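Local coordinates for protein 6-phosphogluconate dehydrogenase, NAD-binding (Geobacter metallireducens, PDB 3PEF) that binds NADP+ and, as a member of the beta-hydroxyacid dehydrogenase family, reduces succinic semialdehyde, probably to gamma-hydroxybutyrate, at residues A[167-172]-A[248-253]; A[142-147]-A[156-161]. The protein carries 2 engineered substitutions. All blocks are in the same frame, centred on the assembly; numbering follows the deposited sequence.

Interaction 1: A[167-172]-A[248-253]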
ATOM      1  N   GLY A 167     -17.536  21.217  -7.184  1.00 23.48           N
ATOM      2  CA  GLY A 167     -16.322  21.927  -6.830  1.00 16.16           C
ATOM      3  C   GLY A 167     -15.484  21.171  -5.809  1.00 21.43           C
ATOM      4  O   GLY A 167     -14.259  21.035  -5.968  1.00 22.89           O
ATOM      5  N   ALA A 168     -16.133  20.703  -4.745  1.00 20.59           N
ATOM      6  CA  ALA A 168     -15.459  19.920  -3.708  1.00 20.23           C
ATOM      7  C   ALA A 168     -14.825  18.676  -4.301  1.00 20.16           C
ATOM      8  O   ALA A 168     -13.681  18.355  -3.995  1.00 18.68           O
ATOM      9  CB  ALA A 168     -16.430  19.535  -2.576  1.00 24.05           C
ATOM     10  N   GLU A 169     -15.575  17.980  -5.155  1.00 19.56           N
ATOM     11  CA  GLU A 169     -15.076  16.769  -5.798  1.00 19.39           C
ATOM     12  C   GLU A 169     -13.863  17.051  -6.675  1.00 22.51           C
ATOM     13  O   GLU A 169     -12.887  16.308  -6.659  1.00 27.69           O
ATOM     14  CB  GLU A 169     -16.201  16.088  -6.594  1.00 18.93           C
ATOM     15  CG  GLU A 169     -17.206  15.438  -5.674  1.00 26.40           C
ATOM     16  CD  GLU A 169     -18.505  15.068  -6.357  1.00 38.16           C
ATOM     17  OE1 GLU A 169     -18.821  15.692  -7.387  1.00 36.83           O
ATOM     18  OE2 GLU A 169     -19.213  14.167  -5.849  1.00 41.27           O
ATOM     19  N   MET A 170     -13.911  18.142  -7.429  1.00 20.57           N
ATOM     20  CA  MET A 170     -12.784  18.497  -8.276  1.00 19.27           C
ATOM     21  C   MET A 170     -11.560  18.790  -7.419  1.00 18.73           C
ATOM     22  O   MET A 170     -10.454  18.327  -7.702  1.00 24.68           O
ATOM     23  CB  MET A 170     -13.112  19.731  -9.105  1.00 23.83           C
ATOM     24  CG  MET A 170     -11.922  20.229  -9.920  1.00 23.53           C
ATOM     25  SD  MET A 170     -11.490  19.135 -11.287  1.00 23.73           S
ATOM     26  CE  MET A 170     -12.966  19.279 -12.337  1.00 20.29           C
ATOM     27  N   LYS A 171     -11.762  19.589  -6.377  1.00 20.57           N
ATOM     28  CA  LYS A 171     -10.678  19.938  -5.471  1.00 17.76           C
ATOM     29  C   LYS A 171     -10.036  18.681  -4.879  1.00 19.36           C
ATOM     30  O   LYS A 171      -8.811  18.552  -4.854  1.00 21.50           O
ATOM     31  CB  LYS A 171     -11.183  20.860  -4.353  1.00 13.79           C
ATOM     32  CG  LYS A 171     -10.136  21.155  -3.282  1.00 20.70           C
ATOM     33  CD  LYS A 171      -8.890  21.793  -3.899  1.00 20.23           C
ATOM     34  CE  LYS A 171      -7.941  22.210  -2.787  1.00 23.80           C
ATOM     35  NZ  LYS A 171      -6.630  22.678  -3.311  1.00 25.91           N
ATOM     36  N   LEU A 172     -10.863  17.760  -4.384  1.00 16.27           N
ATOM     37  CA  LEU A 172     -10.338  16.534  -3.780  1.00 15.90           C
ATOM     38  C   LEU A 172      -9.579  15.651  -4.790  1.00 21.92           C
ATOM     39  O   LEU A 172      -8.530  15.093  -4.483  1.00 21.04           O
ATOM     40  CB  LEU A 172     -11.460  15.758  -3.106  1.00 15.68           C
ATOM     41  CG  LEU A 172     -12.088  16.460  -1.893  1.00 21.99           C
ATOM     42  CD1 LEU A 172     -13.130  15.572  -1.257  1.00 23.35           C
ATOM     43  CD2 LEU A 172     -10.979  16.818  -0.879  1.00 19.78           C
ATOM     44  N   GLY A 248     -13.594   8.113  -2.586  1.00 22.21           N
ATOM     45  CA  GLY A 248     -13.395   6.821  -3.232  1.00 17.99           C
ATOM     46  C   GLY A 248     -14.263   5.706  -2.653  1.00 24.37           C
ATOM     47  O   GLY A 248     -14.857   4.904  -3.384  1.00 21.79           O
ATOM     48  N   ASP A 249     -14.317   5.653  -1.326  1.00 18.94           N
ATOM     49  CA  ASP A 249     -15.145   4.685  -0.628  1.00 21.66           C
ATOM     50  C   ASP A 249     -16.583   4.861  -1.091  1.00 23.07           C
ATOM     51  O   ASP A 249     -17.233   3.902  -1.487  1.00 23.93           O
ATOM     52  CB  ASP A 249     -15.036   4.903   0.894  1.00 20.14           C
ATOM     53  CG  ASP A 249     -15.692   3.785   1.708  1.00 24.99           C
ATOM     54  OD1 ASP A 249     -15.072   3.323   2.687  1.00 24.56           O
ATOM     55  OD2 ASP A 249     -16.824   3.372   1.385  1.00 29.84           O
ATOM     56  N   ARG A 250     -17.068   6.104  -1.059  1.00 26.09           N
ATOM     57  CA  ARG A 250     -18.457   6.381  -1.405  1.00 24.06           C
ATOM     58  C   ARG A 250     -18.819   6.088  -2.866  1.00 24.84           C
ATOM     59  O   ARG A 250     -19.888   5.557  -3.146  1.00 23.42           O
ATOM     60  CB  ARG A 250     -18.858   7.823  -1.050  1.00 29.34           C
ATOM     61  CG  ARG A 250     -20.250   8.192  -1.591  1.00 42.61           C
ATOM     62  CD  ARG A 250     -20.742   9.562  -1.138  1.00 56.72           C
ATOM     63  NE  ARG A 250     -20.114  10.687  -1.839  1.00 62.49           N
ATOM     64  CZ  ARG A 250     -20.486  11.139  -3.035  1.00 64.97           C
ATOM     65  NH1 ARG A 250     -21.472  10.551  -3.700  1.00 66.07           N
ATOM     66  NH2 ARG A 250     -19.862  12.173  -3.578  1.00 66.13           N
ATOM     67  N   VAL A 251     -17.958   6.443  -3.809  1.00 21.20           N
ATOM     68  CA  VAL A 251     -18.350   6.256  -5.200  1.00 24.32           C
ATOM     69  C   VAL A 251     -17.892   4.927  -5.787  1.00 26.61           C
ATOM     70  O   VAL A 251     -18.035   4.713  -6.986  1.00 26.52           O
ATOM     71  CB  VAL A 251     -17.871   7.392  -6.125  1.00 23.35           C
ATOM     72  CG1 VAL A 251     -18.470   8.716  -5.682  1.00 28.77           C
ATOM     73  CG2 VAL A 251     -16.342   7.428  -6.184  1.00 17.59           C
ATOM     74  N   GLY A 252     -17.334   4.048  -4.955  1.00 24.75           N
ATOM     75  CA  GLY A 252     -16.907   2.737  -5.417  1.00 29.06           C
ATOM     76  C   GLY A 252     -15.589   2.722  -6.182  1.00 27.85           C
ATOM     77  O   GLY A 252     -15.428   1.967  -7.139  1.00 34.83           O
ATOM     78  N   GLN A 253     -14.630   3.539  -5.760  1.00 21.92           N
ATOM     79  CA  GLN A 253     -13.323   3.548  -6.413  1.00 17.01           C
ATOM     80  C   GLN A 253     -12.189   3.185  -5.460  1.00 25.67           C
ATOM     81  O   GLN A 253     -11.822   3.991  -4.598  1.00 27.12           O
ATOM     82  CB  GLN A 253     -13.039   4.926  -7.019  1.00 19.53           C
ATOM     83  CG  GLN A 253     -11.681   5.046  -7.707  1.00 25.50           C
ATOM     84  CD  GLN A 253     -11.650   4.261  -9.001  1.00 31.33           C
ATOM     85  OE1 GLN A 253     -12.496   4.459  -9.869  1.00 29.17           O
ATOM     86  NE2 GLN A 253     -10.679   3.367  -9.135  1.00 29.33           N
TER
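Glu169 and Arg250 make the whole of this contact, a single salt bridge in which Arg250 NH2 lies 3.1 Å from Glu169 OE2. The hydrogen bond within it is weak, its N-H...O angle only 131°. Even so, the carboxylate arrives at the edge of the guanidinium and the two planes are nearly coplanar, 13° apart, while the chains that carry them cross at about a right angle. An arginine suits its place because the chain runs out extended, far enough from its helix to meet Glu169 OE2, and then bends at chi3 (76°), which swings the guanidinium round to the carboxylate. The next residue, Val251, places CG1 4.0 Å above one face of the Arg250 guanidinium, offset toward its rim.

The two ends differ in setting. On the packed side Glu169 is buried, flanked by Pro99 of helix 99-111 and by Leu197 of the second subunit; its other oxygen, OE1, has a weak, long ion pair with Lys166, and the two positive partners probably favour the charged carboxylate. On the loose side Arg250 is exposed, touching Pro99, and the rest of its guanidinium can probably meet solvent. Just beyond it the helix ends in a Schellman motif: Gln253 N bonds to Gly248 O at 2.7 Å, and Gly252 takes the positive phi that glycine tolerates easily. The bridge thus ties the start of helix 166-194, which carries the predicted active-site Lys171, to the C-terminal end of helix 234-251, within the all-helical C-terminal domain of the beta-hydroxyacid dehydrogenase fold.

Interaction 2: A[142-147]-A[156-161]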
ATOM      1  N   ASN A 142     -26.234  32.995  -9.793  1.00 29.42           N
ATOM      2  CA  ASN A 142     -26.400  34.418  -9.549  1.00 31.69           C
ATOM      3  C   ASN A 142     -25.365  34.912  -8.529  1.00 27.47           C
ATOM      4  O   ASN A 142     -24.743  35.965  -8.702  1.00 31.32           O
ATOM      5  CB  ASN A 142     -27.820  34.697  -9.068  1.00 36.79           C
ATOM      6  CG  ASN A 142     -28.860  34.374 -10.133  1.00 52.91           C
ATOM      7  OD1 ASN A 142     -28.580  34.455 -11.334  1.00 51.33           O
ATOM      8  ND2 ASN A 142     -30.060  34.001  -9.699  1.00 55.65           N
ATOM      9  N   LEU A 143     -25.165  34.125  -7.481  1.00 27.22           N
ATOM     10  CA  LEU A 143     -24.134  34.436  -6.502  1.00 31.92           C
ATOM     11  C   LEU A 143     -22.746  34.355  -7.139  1.00 36.11           C
ATOM     12  O   LEU A 143     -21.877  35.178  -6.860  1.00 40.09           O
ATOM     13  CB  LEU A 143     -24.242  33.502  -5.297  1.00 26.40           C
ATOM     14  CG  LEU A 143     -23.187  33.701  -4.216  1.00 25.59           C
ATOM     15  CD1 LEU A 143     -23.077  35.168  -3.822  1.00 21.59           C
ATOM     16  CD2 LEU A 143     -23.521  32.818  -3.008  1.00 24.47           C
ATOM     17  N   TYR A 144     -22.544  33.366  -8.000  1.00 30.49           N
ATOM     18  CA  TYR A 144     -21.284  33.247  -8.729  1.00 30.32           C
ATOM     19  C   TYR A 144     -21.015  34.568  -9.444  1.00 34.16           C
ATOM     20  O   TYR A 144     -19.938  35.148  -9.325  1.00 28.24           O
ATOM     21  CB  TYR A 144     -21.387  32.106  -9.733  1.00 26.85           C
ATOM     22  CG  TYR A 144     -20.188  31.903 -10.630  1.00 30.15           C
ATOM     23  CD1 TYR A 144     -19.034  31.295 -10.153  1.00 25.74           C
ATOM     24  CD2 TYR A 144     -20.228  32.275 -11.976  1.00 33.74           C
ATOM     25  CE1 TYR A 144     -17.929  31.084 -10.983  1.00 31.24           C
ATOM     26  CE2 TYR A 144     -19.138  32.071 -12.807  1.00 33.38           C
ATOM     27  CZ  TYR A 144     -17.986  31.471 -12.304  1.00 32.19           C
ATOM     28  OH  TYR A 144     -16.891  31.259 -13.125  1.00 30.15           O
ATOM     29  N   ASP A 145     -22.017  35.061 -10.164  1.00 28.55           N
ATOM     30  CA  ASP A 145     -21.842  36.276 -10.945  1.00 34.65           C
ATOM     31  C   ASP A 145     -21.626  37.483 -10.020  1.00 42.12           C
ATOM     32  O   ASP A 145     -20.810  38.367 -10.297  1.00 40.59           O
ATOM     33  CB  ASP A 145     -23.034  36.483 -11.894  1.00 39.89           C
ATOM     34  CG  ASP A 145     -23.052  35.477 -13.047  1.00 48.22           C
ATOM     35  OD1 ASP A 145     -21.961  35.129 -13.556  1.00 49.26           O
ATOM     36  OD2 ASP A 145     -24.154  35.039 -13.453  1.00 54.12           O
ATOM     37  N   GLU A 146     -22.338  37.495  -8.901  1.00 36.17           N
ATOM     38  CA  GLU A 146     -22.204  38.577  -7.936  1.00 38.45           C
ATOM     39  C   GLU A 146     -20.837  38.597  -7.244  1.00 37.31           C
ATOM     40  O   GLU A 146     -20.311  39.664  -6.951  1.00 32.87           O
ATOM     41  CB  GLU A 146     -23.333  38.526  -6.904  1.00 36.28           C
ATOM     42  CG  GLU A 146     -23.351  39.720  -5.979  1.00 42.86           C
ATOM     43  CD  GLU A 146     -24.605  39.779  -5.127  1.00 47.77           C
ATOM     44  OE1 GLU A 146     -24.595  40.512  -4.112  1.00 45.39           O
ATOM     45  OE2 GLU A 146     -25.595  39.097  -5.474  1.00 53.17           O
ATOM     46  N   ALA A 147     -20.260  37.426  -6.988  1.00 29.83           N
ATOM     47  CA  ALA A 147     -18.978  37.363  -6.297  1.00 30.48           C
ATOM     48  C   ALA A 147     -17.798  37.574  -7.247  1.00 34.31           C
ATOM     49  O   ALA A 147     -16.673  37.808  -6.815  1.00 39.05           O
ATOM     50  CB  ALA A 147     -18.835  36.038  -5.550  1.00 28.40           C
ATOM     51  N   LYS A 156      -6.835  34.007 -10.900  1.00 31.85           N
ATOM     52  CA  LYS A 156      -6.594  34.304 -12.309  1.00 38.46           C
ATOM     53  C   LYS A 156      -7.499  33.483 -13.232  1.00 38.55           C
ATOM     54  O   LYS A 156      -7.919  33.952 -14.287  1.00 44.79           O
ATOM     55  CB  LYS A 156      -5.117  34.099 -12.690  1.00 38.99           C
ATOM     56  CG  LYS A 156      -4.571  32.673 -12.529  1.00 48.06           C
ATOM     57  CD  LYS A 156      -3.214  32.555 -13.253  1.00 50.78           C
ATOM     58  CE  LYS A 156      -2.276  31.523 -12.629  1.00 50.49           C
ATOM     59  NZ  LYS A 156      -2.688  30.110 -12.847  1.00 54.60           N
ATOM     60  N   LYS A 157      -7.795  32.257 -12.829  1.00 30.50           N
ATOM     61  CA  LYS A 157      -8.702  31.412 -13.585  1.00 29.05           C
ATOM     62  C   LYS A 157      -9.873  31.115 -12.668  1.00 36.23           C
ATOM     63  O   LYS A 157      -9.686  30.664 -11.523  1.00 33.71           O
ATOM     64  CB  LYS A 157      -8.015  30.105 -13.981  1.00 33.37           C
ATOM     65  CG  LYS A 157      -8.816  29.227 -14.964  1.00 42.14           C
ATOM     66  CD  LYS A 157      -8.328  27.767 -14.943  1.00 38.65           C
ATOM     67  CE  LYS A 157      -8.311  27.114 -16.327  1.00 48.00           C
ATOM     68  NZ  LYS A 157      -9.635  27.117 -17.003  1.00 44.40           N
ATOM     69  N   ILE A 158     -11.079  31.363 -13.166  1.00 27.80           N
ATOM     70  CA  ILE A 158     -12.276  31.182 -12.367  1.00 29.68           C
ATOM     71  C   ILE A 158     -13.299  30.404 -13.183  1.00 34.01           C
ATOM     72  O   ILE A 158     -13.670  30.824 -14.277  1.00 30.95           O
ATOM     73  CB  ILE A 158     -12.859  32.549 -11.948  1.00 33.22           C
ATOM     74  CG1 ILE A 158     -11.815  33.358 -11.174  1.00 33.48           C
ATOM     75  CG2 ILE A 158     -14.105  32.356 -11.103  1.00 33.53           C
ATOM     76  CD1 ILE A 158     -11.844  34.847 -11.448  1.00 32.73           C
ATOM     77  N   ILE A 159     -13.745  29.260 -12.669  1.00 25.31           N
ATOM     78  CA  ILE A 159     -14.666  28.420 -13.432  1.00 31.80           C
ATOM     79  C   ILE A 159     -15.851  27.988 -12.594  1.00 31.06           C
ATOM     80  O   ILE A 159     -15.812  28.039 -11.364  1.00 29.07           O
ATOM     81  CB  ILE A 159     -13.973  27.158 -13.976  1.00 36.79           C
ATOM     82  CG1 ILE A 159     -13.524  26.265 -12.822  1.00 35.92           C
ATOM     83  CG2 ILE A 159     -12.780  27.530 -14.845  1.00 39.46           C
ATOM     84  CD1 ILE A 159     -13.145  24.859 -13.261  1.00 35.87           C
ATOM     85  N   HIS A 160     -16.906  27.551 -13.264  1.00 26.74           N
ATOM     86  CA  HIS A 160     -18.109  27.097 -12.575  1.00 29.26           C
ATOM     87  C   HIS A 160     -18.409  25.667 -13.010  1.00 30.81           C
ATOM     88  O   HIS A 160     -18.498  25.394 -14.198  1.00 36.66           O
ATOM     89  CB  HIS A 160     -19.280  28.035 -12.891  1.00 29.34           C
ATOM     90  CG  HIS A 160     -20.519  27.748 -12.105  1.00 29.83           C
ATOM     91  ND1 HIS A 160     -21.416  26.765 -12.462  1.00 26.34           N
ATOM     92  CD2 HIS A 160     -21.018  28.324 -10.987  1.00 36.14           C
ATOM     93  CE1 HIS A 160     -22.414  26.749 -11.595  1.00 30.81           C
ATOM     94  NE2 HIS A 160     -22.192  27.679 -10.686  1.00 31.00           N
ATOM     95  N   LEU A 161     -18.568  24.758 -12.052  1.00 29.28           N
ATOM     96  CA  LEU A 161     -18.571  23.324 -12.349  1.00 30.15           C
ATOM     97  C   LEU A 161     -19.917  22.640 -12.177  1.00 32.96           C
ATOM     98  O   LEU A 161     -20.005  21.417 -12.271  1.00 33.00           O
ATOM     99  CB  LEU A 161     -17.541  22.610 -11.474  1.00 24.39           C
ATOM    100  CG  LEU A 161     -16.095  23.038 -11.746  1.00 27.15           C
ATOM    101  CD1 LEU A 161     -15.169  22.617 -10.602  1.00 25.58           C
ATOM    102  CD2 LEU A 161     -15.627  22.441 -13.070  1.00 31.12           C
TER
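Tyr144 reaches from helix 142-147 to Ile158 and His160 on strand 157-160, joining the helix of a beta-alpha-beta unit to its second strand in the Rossmann-type domain. The helix and strand segments run nearly antiparallel, their axes 10.5 Å apart, a gap that a long aromatic side chain can bridge.

The aromatic interaction is a T-shaped pair, with planes at 74°: CD2 at the edge of His160 comes to 3.7 Å from Tyr144 CD1, over one face of the ring. Beside it, the CB of His160 makes a CH-pi contact, 3.9 Å from the centroid of the Tyr144 ring. With CG opposite the backbone N (chi1 176°), the Tyr144 ring reaches across to the strand. The neighbouring NE2 of His160 hydrogen-bonds to Gly139 O, which helps fix the turn of the imidazole.

Apolar packing is lighter. Ile158, whose beta-branched shape suits a strand, brings CG2 to 4.0 Å from Tyr144 CE1, while CD1 leads elsewhere. Replacing Tyr144 with an alanine would probably leave a gap between helix and strand and take away the ring face that His160 CB and CD2 pack against. At the polar end, Tyr144 OH lies 3.4 Å from Ile158 O.

Neither interaction lies deep in the core. Interaction 2 is a surface contact of partly exposed residues, and interaction 1 is partly buried, with one partner inside and the other outside. They hold different elements: interaction 2 binds a helix to the outermost strand of this chain's sheet in the nucleotide-binding domain, through rings and aliphatic carbons, whereas interaction 1 links two helices of the C-terminal domain by one salt bridge, whose hydrogen bond is weak, burying much less surface. The chain joins them in series, strand 157-160 leading on to helix 166-194. Where they meet, Leu161 CD1 packs 3.8 Å from Met170 CB, and segments of both also touch the second subunit, through its Val205 for Ile159 and Met170 alike.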